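Local atomic coordinates of uncharacterized ParM protein (Staphylococcus aureus, PDB entry 3JS6), a protein that probably forms dynamic actin-like filaments, presumably driven by nucleotide, that segregate copies of the plasmid pSK41 to daughter cells. Residues A[118-123]-A[157-162]; A[164-169]-A[324-329]; A[5-10]-A[114-119]. One frame throughout, in Å; residues are numbered along the deposited sequence.

Contact 1: residues A[118-123]-A[157-162]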
ATOM      1  N   THR A 118       1.733   9.407   4.212  1.00 14.82           N
ATOM      2  CA  THR A 118       0.902   8.442   3.532  1.00 19.20           C
ATOM      3  C   THR A 118       0.625   8.923   2.108  1.00 24.31           C
ATOM      4  O   THR A 118       1.160   9.950   1.667  1.00 27.90           O
ATOM      5  CB  THR A 118      -0.411   8.227   4.278  1.00 20.14           C
ATOM      6  OG1 THR A 118      -1.107   7.119   3.684  1.00 23.63           O
ATOM      7  CG2 THR A 118      -1.286   9.510   4.227  1.00 22.15           C
ATOM      8  N   GLY A 119      -0.195   8.170   1.394  1.00 21.18           N
ATOM      9  CA  GLY A 119      -0.537   8.535   0.036  1.00 19.21           C
ATOM     10  C   GLY A 119      -2.014   8.307  -0.254  1.00 27.07           C
ATOM     11  O   GLY A 119      -2.747   7.741   0.568  1.00 28.00           O
HETATM   12  N   MSE A 120      -2.459   8.761  -1.421  1.00 24.22           N
HETATM   13  CA  MSE A 120      -3.844   8.571  -1.836  1.00 26.32           C
HETATM   14  C   MSE A 120      -3.880   8.560  -3.353  1.00 31.62           C
HETATM   15  O   MSE A 120      -2.897   8.955  -4.000  1.00 27.98           O
HETATM   16  CB  MSE A 120      -4.757   9.671  -1.257  1.00 29.22           C
HETATM   17  CG  MSE A 120      -4.286  11.093  -1.413  1.00 35.56           C
HETATM   18 SE   MSE A 120      -5.543  12.384  -0.618  1.00 41.15          SE
HETATM   19  CE  MSE A 120      -4.940  12.488   1.183  1.00 60.19           C
ATOM     20  N   PRO A 121      -4.987   8.061  -3.950  1.00 36.20           N
ATOM     21  CA  PRO A 121      -5.107   8.009  -5.415  1.00 34.34           C
ATOM     22  C   PRO A 121      -4.752   9.356  -6.027  1.00 27.66           C
ATOM     23  O   PRO A 121      -5.129  10.395  -5.503  1.00 31.89           O
ATOM     24  CB  PRO A 121      -6.575   7.649  -5.630  1.00 34.16           C
ATOM     25  CG  PRO A 121      -6.859   6.761  -4.438  1.00 38.76           C
ATOM     26  CD  PRO A 121      -6.205   7.529  -3.306  1.00 31.86           C
ATOM     27  N   SER A 122      -4.025   9.326  -7.137  1.00 39.13           N
ATOM     28  CA  SER A 122      -3.610  10.553  -7.801  1.00 39.55           C
ATOM     29  C   SER A 122      -4.790  11.452  -8.125  1.00 36.91           C
ATOM     30  O   SER A 122      -4.687  12.674  -8.049  1.00 42.65           O
ATOM     31  CB  SER A 122      -2.848  10.224  -9.094  1.00 48.02           C
ATOM     32  OG  SER A 122      -1.720   9.400  -8.837  1.00 60.64           O
ATOM     33  N   ASN A 123      -5.924  10.856  -8.473  1.00 37.34           N
ATOM     34  CA  ASN A 123      -7.087  11.656  -8.832  1.00 46.46           C
ATOM     35  C   ASN A 123      -7.794  12.380  -7.686  1.00 46.52           C
ATOM     36  O   ASN A 123      -8.662  13.198  -7.934  1.00 48.24           O
ATOM     37  CB  ASN A 123      -8.100  10.803  -9.618  1.00 49.28           C
ATOM     38  CG  ASN A 123      -8.732   9.709  -8.781  1.00 49.72           C
ATOM     39  OD1 ASN A 123      -9.554   8.941  -9.276  1.00 61.16           O
ATOM     40  ND2 ASN A 123      -8.360   9.633  -7.514  1.00 55.88           N
ATOM     41  N   VAL A 157       1.537  15.905   9.081  1.00 20.40           N
ATOM     42  CA  VAL A 157       1.024  14.924   8.111  1.00 23.01           C
ATOM     43  C   VAL A 157       1.479  15.295   6.707  1.00 20.72           C
ATOM     44  O   VAL A 157       1.433  16.455   6.315  1.00 22.02           O
ATOM     45  CB  VAL A 157      -0.525  14.865   8.123  1.00 26.59           C
ATOM     46  CG1 VAL A 157      -1.028  13.894   7.047  1.00 25.72           C
ATOM     47  CG2 VAL A 157      -1.011  14.416   9.504  1.00 24.04           C
ATOM     48  N   LYS A 158       1.939  14.311   5.950  1.00 22.28           N
ATOM     49  CA  LYS A 158       2.371  14.584   4.592  1.00 20.51           C
ATOM     50  C   LYS A 158       1.731  13.552   3.691  1.00 22.90           C
ATOM     51  O   LYS A 158       1.937  12.357   3.880  1.00 26.06           O
ATOM     52  CB  LYS A 158       3.887  14.504   4.499  1.00 19.19           C
ATOM     53  CG  LYS A 158       4.460  14.729   3.088  1.00 34.29           C
ATOM     54  CD  LYS A 158       4.064  16.076   2.473  1.00 36.06           C
ATOM     55  CE  LYS A 158       4.871  16.350   1.205  1.00 42.66           C
ATOM     56  NZ  LYS A 158       4.418  17.570   0.511  1.00 33.69           N
ATOM     57  N   ILE A 159       0.944  14.023   2.726  1.00 24.67           N
ATOM     58  CA  ILE A 159       0.256  13.134   1.800  1.00 27.71           C
ATOM     59  C   ILE A 159       0.657  13.356   0.339  1.00 29.64           C
ATOM     60  O   ILE A 159       0.638  14.485  -0.145  1.00 24.73           O
ATOM     61  CB  ILE A 159      -1.261  13.347   1.869  1.00 24.67           C
ATOM     62  CG1 ILE A 159      -1.781  13.079   3.283  1.00 22.63           C
ATOM     63  CG2 ILE A 159      -1.931  12.460   0.849  1.00 37.47           C
ATOM     64  CD1 ILE A 159      -3.101  13.716   3.549  1.00 25.29           C
ATOM     65  N   VAL A 160       1.025  12.295  -0.372  1.00 20.74           N
ATOM     66  CA  VAL A 160       1.338  12.473  -1.783  1.00 27.46           C
ATOM     67  C   VAL A 160       0.528  11.497  -2.632  1.00 28.24           C
ATOM     68  O   VAL A 160      -0.237  10.688  -2.096  1.00 27.64           O
ATOM     69  CB  VAL A 160       2.842  12.256  -2.073  1.00 26.64           C
ATOM     70  CG1 VAL A 160       3.659  13.287  -1.305  1.00 28.77           C
ATOM     71  CG2 VAL A 160       3.257  10.841  -1.724  1.00 31.15           C
ATOM     72  N   ALA A 161       0.676  11.588  -3.952  1.00 26.03           N
ATOM     73  CA  ALA A 161      -0.008  10.648  -4.857  1.00 32.58           C
ATOM     74  C   ALA A 161       0.676   9.290  -4.672  1.00 28.25           C
ATOM     75  O   ALA A 161       1.901   9.218  -4.577  1.00 34.87           O
ATOM     76  CB  ALA A 161       0.125  11.119  -6.309  1.00 36.79           C
ATOM     77  N   GLN A 162      -0.091   8.209  -4.646  1.00 32.71           N
ATOM     78  CA  GLN A 162       0.487   6.884  -4.397  1.00 38.69           C
ATOM     79  C   GLN A 162       1.686   6.455  -5.229  1.00 36.98           C
ATOM     80  O   GLN A 162       2.657   5.908  -4.684  1.00 36.47           O
ATOM     81  CB  GLN A 162      -0.594   5.813  -4.492  1.00 44.06           C
ATOM     82  CG  GLN A 162      -1.878   6.225  -3.849  1.00 48.33           C
ATOM     83  CD  GLN A 162      -2.799   5.057  -3.611  1.00 57.31           C
ATOM     84  OE1 GLN A 162      -2.990   4.202  -4.490  1.00 50.43           O
ATOM     85  NE2 GLN A 162      -3.383   5.010  -2.420  1.00 44.30           N
TER

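Contact 2: residues A[164-169]-A[324-329]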
HETATM    1  N   MSE A 164       3.911   8.142  -6.311  1.00 24.86           N
HETATM    2  CA  MSE A 164       5.090   8.910  -5.887  1.00 29.71           C
HETATM    3  C   MSE A 164       5.889   8.191  -4.799  1.00 26.95           C
HETATM    4  O   MSE A 164       7.112   8.331  -4.719  1.00 25.75           O
HETATM    5  CB  MSE A 164       4.696  10.295  -5.370  1.00 27.67           C
HETATM    6  CG  MSE A 164       5.311  11.458  -6.141  1.00 51.29           C
HETATM    7 SE   MSE A 164       7.241  11.344  -6.506  1.00 50.46          SE
HETATM    8  CE  MSE A 164       7.367  12.952  -7.598  1.00 58.23           C
ATOM      9  N   GLY A 165       5.195   7.439  -3.950  1.00 23.29           N
ATOM     10  CA  GLY A 165       5.884   6.721  -2.901  1.00 23.58           C
ATOM     11  C   GLY A 165       6.827   5.726  -3.537  1.00 21.49           C
ATOM     12  O   GLY A 165       7.968   5.570  -3.124  1.00 21.16           O
ATOM     13  N   THR A 166       6.330   5.053  -4.562  1.00 20.14           N
ATOM     14  CA  THR A 166       7.105   4.066  -5.293  1.00 24.93           C
ATOM     15  C   THR A 166       8.317   4.721  -5.959  1.00 21.22           C
ATOM     16  O   THR A 166       9.429   4.245  -5.822  1.00 24.24           O
ATOM     17  CB  THR A 166       6.197   3.373  -6.339  1.00 23.25           C
ATOM     18  OG1 THR A 166       5.163   2.656  -5.647  1.00 36.03           O
ATOM     19  CG2 THR A 166       6.985   2.393  -7.191  1.00 27.63           C
ATOM     20  N   LEU A 167       8.104   5.811  -6.688  1.00 25.77           N
ATOM     21  CA  LEU A 167       9.225   6.504  -7.326  1.00 25.62           C
ATOM     22  C   LEU A 167      10.302   6.917  -6.309  1.00 26.22           C
ATOM     23  O   LEU A 167      11.508   6.784  -6.561  1.00 20.52           O
ATOM     24  CB  LEU A 167       8.715   7.747  -8.063  1.00 22.57           C
ATOM     25  CG  LEU A 167       8.109   7.443  -9.425  1.00 29.19           C
ATOM     26  CD1 LEU A 167       7.430   8.674  -9.993  1.00 39.31           C
ATOM     27  CD2 LEU A 167       9.194   6.956 -10.348  1.00 37.39           C
ATOM     28  N   LEU A 168       9.854   7.438  -5.171  1.00 21.62           N
ATOM     29  CA  LEU A 168      10.743   7.903  -4.109  1.00 24.70           C
ATOM     30  C   LEU A 168      11.544   6.788  -3.440  1.00 25.00           C
ATOM     31  O   LEU A 168      12.653   7.020  -2.946  1.00 24.38           O
ATOM     32  CB  LEU A 168       9.935   8.664  -3.058  1.00 16.19           C
ATOM     33  CG  LEU A 168       9.381  10.010  -3.547  1.00 21.38           C
ATOM     34  CD1 LEU A 168       8.513  10.629  -2.425  1.00 27.28           C
ATOM     35  CD2 LEU A 168      10.520  10.945  -3.933  1.00 24.03           C
ATOM     36  N   ASP A 169      10.975   5.586  -3.409  1.00 19.60           N
ATOM     37  CA  ASP A 169      11.642   4.421  -2.833  1.00 22.46           C
ATOM     38  C   ASP A 169      12.938   4.228  -3.618  1.00 22.64           C
ATOM     39  O   ASP A 169      13.982   3.953  -3.041  1.00 23.40           O
ATOM     40  CB  ASP A 169      10.716   3.186  -2.996  1.00 23.65           C
ATOM     41  CG  ASP A 169      11.352   1.853  -2.543  1.00 35.50           C
ATOM     42  OD1 ASP A 169      12.099   1.800  -1.536  1.00 25.77           O
ATOM     43  OD2 ASP A 169      11.051   0.821  -3.195  1.00 26.32           O
ATOM     44  N   PHE A 324       6.022  -3.201   0.035  1.00 20.52           N
ATOM     45  CA  PHE A 324       6.397  -2.086   0.906  1.00 21.54           C
ATOM     46  C   PHE A 324       7.023  -0.845   0.219  1.00 27.04           C
ATOM     47  O   PHE A 324       7.419   0.125   0.894  1.00 18.91           O
ATOM     48  CB  PHE A 324       7.311  -2.617   2.007  1.00 21.65           C
ATOM     49  CG  PHE A 324       6.606  -3.550   2.974  1.00 22.94           C
ATOM     50  CD1 PHE A 324       6.794  -4.931   2.906  1.00 29.18           C
ATOM     51  CD2 PHE A 324       5.727  -3.038   3.918  1.00 23.52           C
ATOM     52  CE1 PHE A 324       6.103  -5.800   3.779  1.00 32.83           C
ATOM     53  CE2 PHE A 324       5.026  -3.893   4.798  1.00 29.04           C
ATOM     54  CZ  PHE A 324       5.218  -5.277   4.723  1.00 30.73           C
ATOM     55  N   SER A 325       7.106  -0.868  -1.107  1.00 24.25           N
ATOM     56  CA  SER A 325       7.688   0.252  -1.857  1.00 27.51           C
ATOM     57  C   SER A 325       7.063   1.602  -1.541  1.00 28.21           C
ATOM     58  O   SER A 325       7.785   2.571  -1.306  1.00 27.42           O
ATOM     59  CB  SER A 325       7.590   0.022  -3.374  1.00 25.95           C
ATOM     60  OG  SER A 325       8.715  -0.685  -3.859  1.00 50.65           O
ATOM     61  N   ASN A 326       5.732   1.677  -1.565  1.00 24.58           N
ATOM     62  CA  ASN A 326       5.051   2.942  -1.266  1.00 22.20           C
ATOM     63  C   ASN A 326       5.432   3.433   0.132  1.00 26.51           C
ATOM     64  O   ASN A 326       5.839   4.584   0.306  1.00 22.12           O
ATOM     65  CB  ASN A 326       3.523   2.774  -1.330  1.00 22.14           C
ATOM     66  CG  ASN A 326       2.969   2.843  -2.767  1.00 26.31           C
ATOM     67  OD1 ASN A 326       1.857   2.386  -3.040  1.00 33.34           O
ATOM     68  ND2 ASN A 326       3.732   3.425  -3.666  1.00 26.74           N
ATOM     69  N   VAL A 327       5.306   2.554   1.128  1.00 20.55           N
ATOM     70  CA  VAL A 327       5.630   2.936   2.493  1.00 24.56           C
ATOM     71  C   VAL A 327       7.084   3.388   2.663  1.00 21.61           C
ATOM     72  O   VAL A 327       7.344   4.339   3.394  1.00 21.49           O
ATOM     73  CB  VAL A 327       5.291   1.777   3.453  1.00 32.87           C
ATOM     74  CG1 VAL A 327       6.017   1.940   4.755  1.00 47.98           C
ATOM     75  CG2 VAL A 327       3.791   1.767   3.705  1.00 37.41           C
ATOM     76  N   ARG A 328       8.031   2.708   2.018  1.00 19.78           N
ATOM     77  CA  ARG A 328       9.430   3.109   2.132  1.00 18.53           C
ATOM     78  C   ARG A 328       9.582   4.484   1.509  1.00 21.08           C
ATOM     79  O   ARG A 328      10.403   5.268   1.959  1.00 21.30           O
ATOM     80  CB  ARG A 328      10.389   2.126   1.423  1.00 16.28           C
ATOM     81  CG  ARG A 328      10.495   0.712   2.086  1.00 26.19           C
ATOM     82  CD  ARG A 328      11.619  -0.135   1.471  1.00 32.81           C
ATOM     83  NE  ARG A 328      11.421  -0.425   0.054  1.00 37.69           N
ATOM     84  CZ  ARG A 328      10.818  -1.490  -0.465  1.00 33.26           C
ATOM     85  NH1 ARG A 328      10.320  -2.450   0.298  1.00 28.24           N
ATOM     86  NH2 ARG A 328      10.696  -1.577  -1.776  1.00 28.82           N
ATOM     87  N   GLY A 329       8.798   4.780   0.472  1.00 18.05           N
ATOM     88  CA  GLY A 329       8.896   6.091  -0.151  1.00 19.53           C
ATOM     89  C   GLY A 329       8.290   7.163   0.740  1.00 20.66           C
ATOM     90  O   GLY A 329       8.872   8.242   0.910  1.00 22.32           O
TER

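Contact 3: residues A[5-10]-A[114-119]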
ATOM      1  N   TYR A   5       8.722  10.159  16.095  1.00 20.86           N
ATOM      2  CA  TYR A   5       8.869   8.989  15.225  1.00 19.64           C
ATOM      3  C   TYR A   5       8.152   9.193  13.901  1.00 23.87           C
ATOM      4  O   TYR A   5       7.249  10.012  13.810  1.00 22.48           O
ATOM      5  CB  TYR A   5       8.278   7.763  15.899  1.00 17.14           C
ATOM      6  CG  TYR A   5       8.988   7.366  17.150  1.00 29.57           C
ATOM      7  CD1 TYR A   5       8.452   7.664  18.407  1.00 29.75           C
ATOM      8  CD2 TYR A   5      10.207   6.701  17.091  1.00 33.95           C
ATOM      9  CE1 TYR A   5       9.120   7.301  19.569  1.00 32.53           C
ATOM     10  CE2 TYR A   5      10.880   6.340  18.244  1.00 29.88           C
ATOM     11  CZ  TYR A   5      10.334   6.641  19.477  1.00 29.82           C
ATOM     12  OH  TYR A   5      11.019   6.296  20.629  1.00 36.05           O
ATOM     13  N   VAL A   6       8.533   8.432  12.877  1.00 21.28           N
ATOM     14  CA  VAL A   6       7.884   8.581  11.592  1.00 19.28           C
ATOM     15  C   VAL A   6       7.033   7.351  11.280  1.00 22.13           C
ATOM     16  O   VAL A   6       7.538   6.236  11.276  1.00 22.91           O
ATOM     17  CB  VAL A   6       8.932   8.793  10.467  1.00 25.95           C
ATOM     18  CG1 VAL A   6       8.272   8.700   9.093  1.00 24.75           C
ATOM     19  CG2 VAL A   6       9.580  10.185  10.624  1.00 23.50           C
HETATM   20  N   MSE A   7       5.740   7.560  11.068  1.00 19.09           N
HETATM   21  CA  MSE A   7       4.829   6.469  10.712  1.00 16.96           C
HETATM   22  C   MSE A   7       4.546   6.591   9.225  1.00 19.05           C
HETATM   23  O   MSE A   7       4.130   7.659   8.768  1.00 23.16           O
HETATM   24  CB  MSE A   7       3.487   6.570  11.421  1.00 19.94           C
HETATM   25  CG  MSE A   7       3.461   6.232  12.912  1.00 24.11           C
HETATM   26 SE   MSE A   7       1.581   6.327  13.555  1.00 29.27          SE
HETATM   27  CE  MSE A   7       1.804   5.595  15.305  1.00 26.93           C
ATOM     28  N   ALA A   8       4.759   5.501   8.479  1.00 18.60           N
ATOM     29  CA  ALA A   8       4.487   5.488   7.054  1.00 14.71           C
ATOM     30  C   ALA A   8       3.356   4.475   6.896  1.00 15.84           C
ATOM     31  O   ALA A   8       3.448   3.355   7.391  1.00 19.64           O
ATOM     32  CB  ALA A   8       5.693   5.053   6.278  1.00 19.68           C
ATOM     33  N   LEU A   9       2.295   4.893   6.217  1.00 18.30           N
ATOM     34  CA  LEU A   9       1.103   4.057   6.038  1.00 21.73           C
ATOM     35  C   LEU A   9       0.644   4.064   4.603  1.00 20.43           C
ATOM     36  O   LEU A   9       0.735   5.081   3.928  1.00 22.27           O
ATOM     37  CB  LEU A   9      -0.032   4.578   6.910  1.00 20.73           C
ATOM     38  CG  LEU A   9       0.078   4.262   8.403  1.00 20.89           C
ATOM     39  CD1 LEU A   9      -0.933   5.109   9.216  1.00 20.64           C
ATOM     40  CD2 LEU A   9      -0.188   2.747   8.602  1.00 19.36           C
ATOM     41  N   ASP A  10       0.132   2.926   4.151  1.00 21.77           N
ATOM     42  CA  ASP A  10      -0.340   2.801   2.770  1.00 20.48           C
ATOM     43  C   ASP A  10      -1.658   2.047   2.832  1.00 21.57           C
ATOM     44  O   ASP A  10      -1.656   0.824   3.029  1.00 20.84           O
ATOM     45  CB  ASP A  10       0.687   1.988   1.987  1.00 18.82           C
ATOM     46  CG  ASP A  10       0.303   1.793   0.511  1.00 26.79           C
ATOM     47  OD1 ASP A  10      -0.749   2.302   0.065  1.00 28.87           O
ATOM     48  OD2 ASP A  10       1.087   1.136  -0.206  1.00 28.76           O
ATOM     49  N   VAL A 114       4.417  11.579  16.740  1.00 16.94           N
ATOM     50  CA  VAL A 114       4.769  11.176  15.394  1.00 21.35           C
ATOM     51  C   VAL A 114       4.383  12.167  14.339  1.00 18.63           C
ATOM     52  O   VAL A 114       3.645  13.139  14.586  1.00 22.45           O
ATOM     53  CB  VAL A 114       4.019   9.873  15.001  1.00 22.14           C
ATOM     54  CG1 VAL A 114       4.235   8.788  16.055  1.00 20.44           C
ATOM     55  CG2 VAL A 114       2.503  10.180  14.864  1.00 22.24           C
ATOM     56  N   VAL A 115       4.909  11.900  13.151  1.00 16.63           N
ATOM     57  CA  VAL A 115       4.512  12.604  11.948  1.00 15.23           C
ATOM     58  C   VAL A 115       4.015  11.400  11.113  1.00 17.32           C
ATOM     59  O   VAL A 115       4.538  10.287  11.258  1.00 22.49           O
ATOM     60  CB  VAL A 115       5.661  13.263  11.229  1.00 23.05           C
ATOM     61  CG1 VAL A 115       6.098  14.519  12.010  1.00 20.29           C
ATOM     62  CG2 VAL A 115       6.807  12.275  11.073  1.00 19.02           C
ATOM     63  N   ILE A 116       3.006  11.612  10.277  1.00 18.71           N
ATOM     64  CA  ILE A 116       2.456  10.548   9.437  1.00 17.58           C
ATOM     65  C   ILE A 116       2.633  10.864   7.952  1.00 19.88           C
ATOM     66  O   ILE A 116       2.232  11.935   7.476  1.00 23.03           O
ATOM     67  CB  ILE A 116       0.934  10.346   9.710  1.00 20.54           C
ATOM     68  CG1 ILE A 116       0.710   9.940  11.165  1.00 16.52           C
ATOM     69  CG2 ILE A 116       0.356   9.313   8.740  1.00 22.05           C
ATOM     70  CD1 ILE A 116      -0.791   9.799  11.530  1.00 20.48           C
ATOM     71  N   ALA A 117       3.265   9.943   7.236  1.00 16.00           N
ATOM     72  CA  ALA A 117       3.466  10.068   5.801  1.00 18.05           C
ATOM     73  C   ALA A 117       2.594   8.999   5.134  1.00 20.51           C
ATOM     74  O   ALA A 117       2.685   7.828   5.468  1.00 20.58           O
ATOM     75  CB  ALA A 117       4.921   9.829   5.452  1.00 21.96           C
ATOM     76  N   THR A 118       1.733   9.407   4.212  1.00 14.82           N
ATOM     77  CA  THR A 118       0.902   8.442   3.532  1.00 19.20           C
ATOM     78  C   THR A 118       0.625   8.923   2.108  1.00 24.31           C
ATOM     79  O   THR A 118       1.160   9.950   1.667  1.00 27.90           O
ATOM     80  CB  THR A 118      -0.411   8.227   4.278  1.00 20.14           C
ATOM     81  OG1 THR A 118      -1.107   7.119   3.684  1.00 23.63           O
ATOM     82  CG2 THR A 118      -1.286   9.510   4.227  1.00 22.15           C
ATOM     83  N   GLY A 119      -0.195   8.170   1.394  1.00 21.18           N
ATOM     84  CA  GLY A 119      -0.537   8.535   0.036  1.00 19.21           C
ATOM     85  C   GLY A 119      -2.014   8.307  -0.254  1.00 27.07           C
ATOM     86  O   GLY A 119      -2.747   7.741   0.568  1.00 28.00           O
TER

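Contact 1: residues A[118-123]-A[157-162]
Thr118 and Ile159 face each other as a parallel pair, their side chains side by side and pointing the same way, with Thr118 CG2 3.7 Å from Ile159 CG1. The torsion of Thr118 (chi1 -171°) sets OG1 opposite the backbone N and leaves CG2 for the isoleucine, while the hydroxyl turns to Leu9 O on the other neighbouring strand. Met120, a selenomethionine, starts away from strand 157-161 but returns to it: with CG held between the backbone N and the carbonyl carbon (chi1 48°), the chain lies obliquely across the CG2 branch of Ile159. The evidence is Met120 CG at 3.5 Å and Met120 SE at 3.9 Å from Ile159 CG2; the still closer fit modelled for the terminal methyl is doubtful.

The two strands, 111-120 and 148-161, are adjacent in the sheet of the N-terminal actin-like domain, and the connection between them passes through helix 128-137, which covers Thr118 and Met120 with Phe133, and then strand 141-145. The opposite face, that of Val160, is covered by Tyr330 and Leu333 of helix 325-342. The parallel pairing rests on Thr118 N to Lys158 O, Val160 N to Thr118 O and Met120 N to Val160 O. Gly119 presents only a CA here, 3.0 Å from Val160 O.

Beyond the pair of Met120 and Ala161, where the side chains diverge, Gln162 carries the pairing one bond further. Gln162 N donates to Met120 O (3.0 Å) from 36° above the carbonyl plane, and Gln162 CG lies 2.9 Å from the same Met120 O, a tight fit. The extended side chain then crosses Pro121, bringing Gln162 NE2 to 3.9 Å from Pro121 CD. Ser122 OG meets the Ala161 methyl, CB, at 3.6 Å.

Contact 2: residues A[164-169]-A[324-329]
Gly165 and Gly329 mark the crossing of two helices that, in the actin superfamily, run between the two halves of the molecule and are commonly regarded as its hinge region. The short segments cross at 74° with axes only 6.7 Å apart, a spacing possible because neither glycine brings a side chain: their CA atoms are 4.1 Å apart, and Gly329 CA approaches Gly165 O to 3.2 Å with a nearly straight CA-H...O geometry. Leu168 CB borders this crossing on one side, resting on Gly329 CA.

The polar grip is made by Asp169. With CG opposite the backbone N (chi1 175°), its carboxylate reaches across to Arg328, which meets it side-on with two nitrogens: NE binds OD1 of Asp169 at 2.8 Å, and NH2 binds OD2 of Asp169, also at 2.8 Å. The two flat groups are not coplanar but turned 50° apart. OD1 lies close to the guanidinium plane, yet NE comes to it from above the carboxylate plane. Ser325 OG adds a third bond, 2.9 Å to Asp169 OD2, arriving from the same face of the carboxylate as NH2. Arg328 bends back along its own helix, so one guanidinium face sits over Ser325 N, 3.5 Å from the plane, and NH1 bonds to Asp321 O.

Lys332, one turn on, bonds to the carbonyls of Leu168 and Asp169 at the C-terminal end of helix 162-169. The crossing is wedged between two sheets: Val327 packs on Asp10 of strand 4-11, while Thr166 and Leu167 pack on Val188 of strand 185-191.

Contact 3: residues A[5-10]-A[114-119]
Val115 N donates to Tyr5 O, and from there hydrogen bonds alternate between the strands: Met7 N to Val115 O (3.0 Å), Ala117 N to Met7 O (2.9 Å) and Leu9 N to Ala117 O. The N-H...O angle is 176° for Met7 N to Val115 O, nearly straight, and the strand axes diverge by only 25°. Weaker CA-H...O contacts fill the spaces between, as from Ile116 CA to Met7 O at 3.4 Å.

The last link is made by a side chain. Thr118 OG1 donates to Leu9 O at 2.8 Å, coming from 52° above the carbonyl plane, and takes over where Gly119 N, 4.1 Å from Leu9 O, is too distant to bond.

These are central parallel strands of the sheet in the N-terminal half of the actin fold, which has an RNase H-like core. In actin relatives the turn following the first strand forms the first phosphate loop, and here strand 4-11 passes from Asp10 into what is probably the corresponding hairpin with strand 15-20.

Apolar contacts divide between the faces. On one, Met7, a selenomethionine with its chain extended beyond CG, stands across Val114, its CE 4.1 Å from Val114 CG1; Ile116 lies next to it, and Leu9 CD1 reaches Ile116 CG2 at 4.4 Å. Ile100 and Leu103 of helix 90-104 cover this face. On the other, Val6 and Val115 meet through their CG2 methyls at 3.5 Å, followed by small Ala8 and Ala117, over which Val327 and Tyr330 of helix 325-342 are laid.

In the fold
Contacts 1 and 3 share strand 111-120, which is paired with 4-11 along one edge and 148-161 along the other; Thr118 and Gly119 belong to both. Contact 3 is almost wholly buried and regular, whereas contact 1 is only partly buried and lies at the C-terminal ends of its strands. Contact 2 is buried too, but joins helices instead of strands, with a salt bridge and a glycine crossing in place of backbone pairing. It follows contact 1 directly, as strand 148-161 runs into helix 162-169. Its other helix, 325-342, lies over the sheet, where Asn326 touches Asp10 of contact 3. The three centres are 11 to 12 Å apart.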